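PDB 6GUP: fusarinine C esterase sidJ from Aspergillus fumigatus, which hydrolyses the ester bonds of the siderophore fusarinine C, but not those of triacetylfusarinine C, in fungal iron metabolism. Local coordinates for residues A[97-100]-A[101-105]; A[263-266]-A[267-270]. One frame throughout, in Å; residues are numbered along the deposited sequence.

Interaction 1: A[97-100]-A[101-105]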
# COMPACT_ATOMS: atom_id res chain seq x y z
N LEU A 97 -15.03 -3.33 7.75
CA LEU A 97 -15.81 -3.83 8.88
C LEU A 97 -17.00 -4.68 8.44
O LEU A 97 -17.28 -5.71 9.06
CB LEU A 97 -16.31 -2.67 9.76
CG LEU A 97 -15.26 -1.88 10.53
CD1 LEU A 97 -15.88 -0.65 11.16
CD2 LEU A 97 -14.62 -2.74 11.61
N LYS A 98 -17.69 -4.24 7.39
CA LYS A 98 -18.79 -5.02 6.80
C LYS A 98 -18.30 -6.39 6.34
O LYS A 98 -18.95 -7.40 6.60
CB LYS A 98 -19.44 -4.29 5.62
CG LYS A 98 -20.59 -5.08 5.00
CD LYS A 98 -21.15 -4.44 3.75
CE LYS A 98 -22.30 -5.29 3.21
NZ LYS A 98 -23.08 -4.59 2.16
N TYR A 99 -17.17 -6.40 5.64
CA TYR A 99 -16.57 -7.64 5.15
C TYR A 99 -16.20 -8.59 6.30
O TYR A 99 -16.53 -9.77 6.26
CB TYR A 99 -15.33 -7.37 4.29
CG TYR A 99 -14.58 -8.63 3.96
CD1 TYR A 99 -15.00 -9.46 2.92
CD2 TYR A 99 -13.47 -9.02 4.71
CE1 TYR A 99 -14.33 -10.63 2.62
CE2 TYR A 99 -12.79 -10.20 4.42
CZ TYR A 99 -13.22 -11.00 3.37
OH TYR A 99 -12.55 -12.16 3.08
N ILE A 100 -15.49 -8.05 7.30
CA ILE A 100 -15.07 -8.84 8.47
C ILE A 100 -16.27 -9.44 9.19
O ILE A 100 -16.23 -10.60 9.62
CB ILE A 100 -14.23 -7.99 9.46
CG1 ILE A 100 -12.85 -7.69 8.86
CG2 ILE A 100 -14.05 -8.70 10.80
CD1 ILE A 100 -12.06 -6.62 9.58
N LYS A 101 -17.34 -8.66 9.31
CA LYS A 101 -18.56 -9.10 9.99
C LYS A 101 -19.24 -10.26 9.26
O LYS A 101 -19.65 -11.23 9.90
CB LYS A 101 -19.53 -7.93 10.15
CG LYS A 101 -20.68 -8.18 11.13
CD LYS A 101 -21.05 -6.91 11.89
CE LYS A 101 -22.52 -6.83 12.26
NZ LYS A 101 -22.87 -5.48 12.79
N GLU A 102 -19.36 -10.16 7.93
CA GLU A 102 -19.91 -11.27 7.13
C GLU A 102 -18.95 -12.46 7.09
O GLU A 102 -19.40 -13.61 7.17
CB GLU A 102 -20.28 -10.81 5.70
CG GLU A 102 -20.57 -11.92 4.68
CD GLU A 102 -21.86 -12.69 4.94
OE1 GLU A 102 -22.59 -12.96 3.96
OE2 GLU A 102 -22.16 -13.04 6.10
N TYR A 103 -17.66 -12.19 6.96
CA TYR A 103 -16.62 -13.24 6.96
C TYR A 103 -16.64 -14.07 8.24
O TYR A 103 -16.62 -15.30 8.17
CB TYR A 103 -15.23 -12.62 6.76
CG TYR A 103 -14.08 -13.54 7.15
CD1 TYR A 103 -13.82 -14.70 6.42
CD2 TYR A 103 -13.26 -13.24 8.24
CE1 TYR A 103 -12.78 -15.55 6.77
CE2 TYR A 103 -12.21 -14.08 8.59
CZ TYR A 103 -11.97 -15.23 7.86
OH TYR A 103 -10.93 -16.06 8.21
N LYS A 104 -16.67 -13.40 9.38
CA LYS A 104 -16.69 -14.08 10.68
C LYS A 104 -17.99 -14.83 10.96
O LYS A 104 -17.97 -15.85 11.65
CB LYS A 104 -16.39 -13.10 11.83
CG LYS A 104 -14.93 -12.65 11.91
CD LYS A 104 -13.99 -13.81 12.16
CE LYS A 104 -12.55 -13.37 12.36
NZ LYS A 104 -12.28 -12.84 13.72
N THR A 105 -19.10 -14.34 10.42
CA THR A 105 -20.37 -15.07 10.47
C THR A 105 -20.28 -16.33 9.61
O THR A 105 -20.57 -17.42 10.08
CB THR A 105 -21.54 -14.20 9.98
OG1 THR A 105 -21.58 -12.98 10.71
CG2 THR A 105 -22.87 -14.94 10.15

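Interaction 2: A[263-266]-A[267-270]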
# COMPACT_ATOMS: atom_id res chain seq x y z
N LYS A 263 -17.28 19.29 19.11
CA LYS A 263 -17.55 18.94 17.71
C LYS A 263 -16.96 17.60 17.28
O LYS A 263 -17.37 17.06 16.25
CB LYS A 263 -17.03 20.04 16.77
CG LYS A 263 -17.56 21.43 17.09
CD LYS A 263 -17.65 22.31 15.85
CE LYS A 263 -18.03 23.74 16.24
NZ LYS A 263 -18.70 24.46 15.12
N THR A 264 -16.00 17.07 18.03
CA THR A 264 -15.33 15.81 17.70
C THR A 264 -15.59 14.73 18.76
O THR A 264 -16.42 13.85 18.54
CB THR A 264 -13.81 16.03 17.49
OG1 THR A 264 -13.24 16.61 18.67
CG2 THR A 264 -13.57 16.95 16.30
N PHE A 265 -14.91 14.82 19.90
CA PHE A 265 -15.13 13.87 21.01
C PHE A 265 -16.58 13.93 21.51
O PHE A 265 -17.18 12.89 21.80
CB PHE A 265 -14.18 14.15 22.18
CG PHE A 265 -12.76 13.75 21.91
CD1 PHE A 265 -12.33 12.45 22.15
CD2 PHE A 265 -11.84 14.69 21.44
CE1 PHE A 265 -11.01 12.09 21.92
CE2 PHE A 265 -10.52 14.33 21.20
CZ PHE A 265 -10.10 13.03 21.44
N GLY A 266 -17.13 15.14 21.60
CA GLY A 266 -18.52 15.35 22.01
C GLY A 266 -19.58 14.79 21.08
O GLY A 266 -20.69 14.50 21.51
N MET A 267 -19.24 14.64 19.79
CA MET A 267 -20.15 14.02 18.82
C MET A 267 -20.14 12.48 18.81
O MET A 267 -20.94 11.88 18.08
CB MET A 267 -19.86 14.56 17.41
CG MET A 267 -20.19 16.03 17.22
SD MET A 267 -21.91 16.48 17.51
CE MET A 267 -22.75 15.54 16.23
N ILE A 268 -19.28 11.85 19.60
CA ILE A 268 -19.25 10.38 19.69
C ILE A 268 -20.59 9.84 20.21
O ILE A 268 -21.13 8.88 19.66
CB ILE A 268 -18.08 9.86 20.56
CG1 ILE A 268 -16.73 10.17 19.87
CG2 ILE A 268 -18.18 8.35 20.79
CD1 ILE A 268 -15.52 10.00 20.76
N ARG A 269 -21.12 10.46 21.26
CA ARG A 269 -22.44 10.09 21.81
C ARG A 269 -23.58 10.31 20.81
O ARG A 269 -24.50 9.49 20.74
CB ARG A 269 -22.74 10.87 23.09
CG ARG A 269 -23.98 10.38 23.84
CD ARG A 269 -24.29 11.21 25.07
NE ARG A 269 -24.53 12.62 24.76
CZ ARG A 269 -24.89 13.55 25.64
NH1 ARG A 269 -25.08 13.24 26.93
NH2 ARG A 269 -25.07 14.81 25.24
N GLU A 270 -23.51 11.40 20.04
CA GLU A 270 -24.62 11.81 19.17
C GLU A 270 -24.79 10.94 17.93
O GLU A 270 -25.92 10.64 17.54
CB GLU A 270 -24.46 13.28 18.75
CG GLU A 270 -24.29 14.28 19.89
CD GLU A 270 -25.38 14.21 20.94
OE1 GLU A 270 -26.57 14.06 20.57
OE2 GLU A 270 -25.06 14.31 22.15
O HOH W 1 -19.53 12.18 23.02

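Interaction 1: A[97-100]-A[101-105]
The ammonium nitrogen of Lys104, whose aliphatic chain runs beside Ile100, is gripped by three oxygens, Ser68 OG, Ser38 OG and Lys35 O, a setting that would favour the charged form of this buried lysine. The two side chains point the same way from neighbouring turns of helix 86-108, and Ile100 CG2 meets Lys104 CG at 4.2 Å. Lys104 CG also lies 3.3 Å from Ile100 O, because chi1 of -73° swings the chain back beside its own backbone N. The same carbonyl oxygen takes the backbone bond from Lys104 N (2.8 Å), one in the unbroken run of i to i+4 bonds from Lys101 N to Leu97 O through Thr105 N to Lys101 O.

One residue earlier in each turn, Tyr103 CB sits above one face of the Tyr99 ring, offset toward the rim, with Tyr99 CE2 its closest ring atom at 4.2 Å. With CG of Tyr99 anti to the backbone N (chi1 171°), its ring is carried along the helix toward the next turn, where Tyr103 CB meets it; the two side chains cross at a slant. In the backbone, Tyr103 N donates to Tyr99 O at 2.8 Å. Farther along, Lys101 O accepts twice from Thr105: OG1 at 2.7 Å and N at 3.2 Å reach it from opposite faces of the carbonyl plane, which ties the threonine hydroxyl back to the helix.

Both tyrosines meet His17 of strand 12-18: Tyr99 OH is hydrogen-bonded to its ND1, and the Tyr103 ring meets it edge-to-face. Tyr103 OH is bonded to Lys107 NZ of the same helix, and Tyr99 and Tyr103 also pack on Gly11 and Gly10 of the second subunit. Ile100, Tyr103 and Lys104 rest on Phe70 of strand 67-72, and Leu97 on Leu40 of strand 37-42, which lays the helix against the central sheet.

Interaction 2: A[263-266]-A[267-270]
Two overlapping i to i+3 turns lead from the loop after helix 258-262 into the short, weakly bonded helix 268-271. Met267 N makes a weak bond to Thr264 O at 3.2 Å, and Ile268 N a straighter one to Phe265 O, also 3.2 Å. In the second, the donor stands well above the carbonyl plane, with a C=O...N angle of 115°. Phe265 O is shared with water 1, which lies 2.7 Å from it and accepts from Arg269 N at 2.9 Å. The water thus bridges the two groups that a regular i to i+4 bond would join.

The side chains follow this winding. With CG1 beside the backbone N (chi1 -67°), Ile268 folds back over the preceding turn, its CD1 3.5 Å from Phe265 O and 4.3 Å from Phe265 CD1, the ring being approached obliquely. Met267 CG comes within 3.2 Å of Lys263 O. Farther on, the Arg269 guanidinium grips Glu270 side-on, NE and NH2 both reaching OE2, with NH2 at 3.1 Å in a salt bridge.

The Phe265 ring stacks on Trp302, and both Phe265 and Ile268 touch Leu130 of helix 125-134. The backbone forms consecutive type I, 3-10-like turns, the second with Gly266 and Met267 at its corners, followed by a water-inserted helical turn at the start of the helix.

In the fold
Interactions 1 and 2 are both local, set in series along the chain with centres about 26 Å apart, and do not touch. Interaction 1 occupies the second half of a long, regular helix that lies against the sheet and touches the second subunit; Lys104 and Tyr99 send their polar ends to strand and loop partners. Interaction 2 belongs to a short, irregular turn that no other chain reaches, where a water supplements the backbone bonding and the charged pair is formed by adjacent residues. Each is partly buried: apolar groups face the fold, against strands 37-42 and 67-72 in the first and helices 125-134 and 295-307 in the second, while exposed residues such as Glu102 and Lys263 lie at the surface.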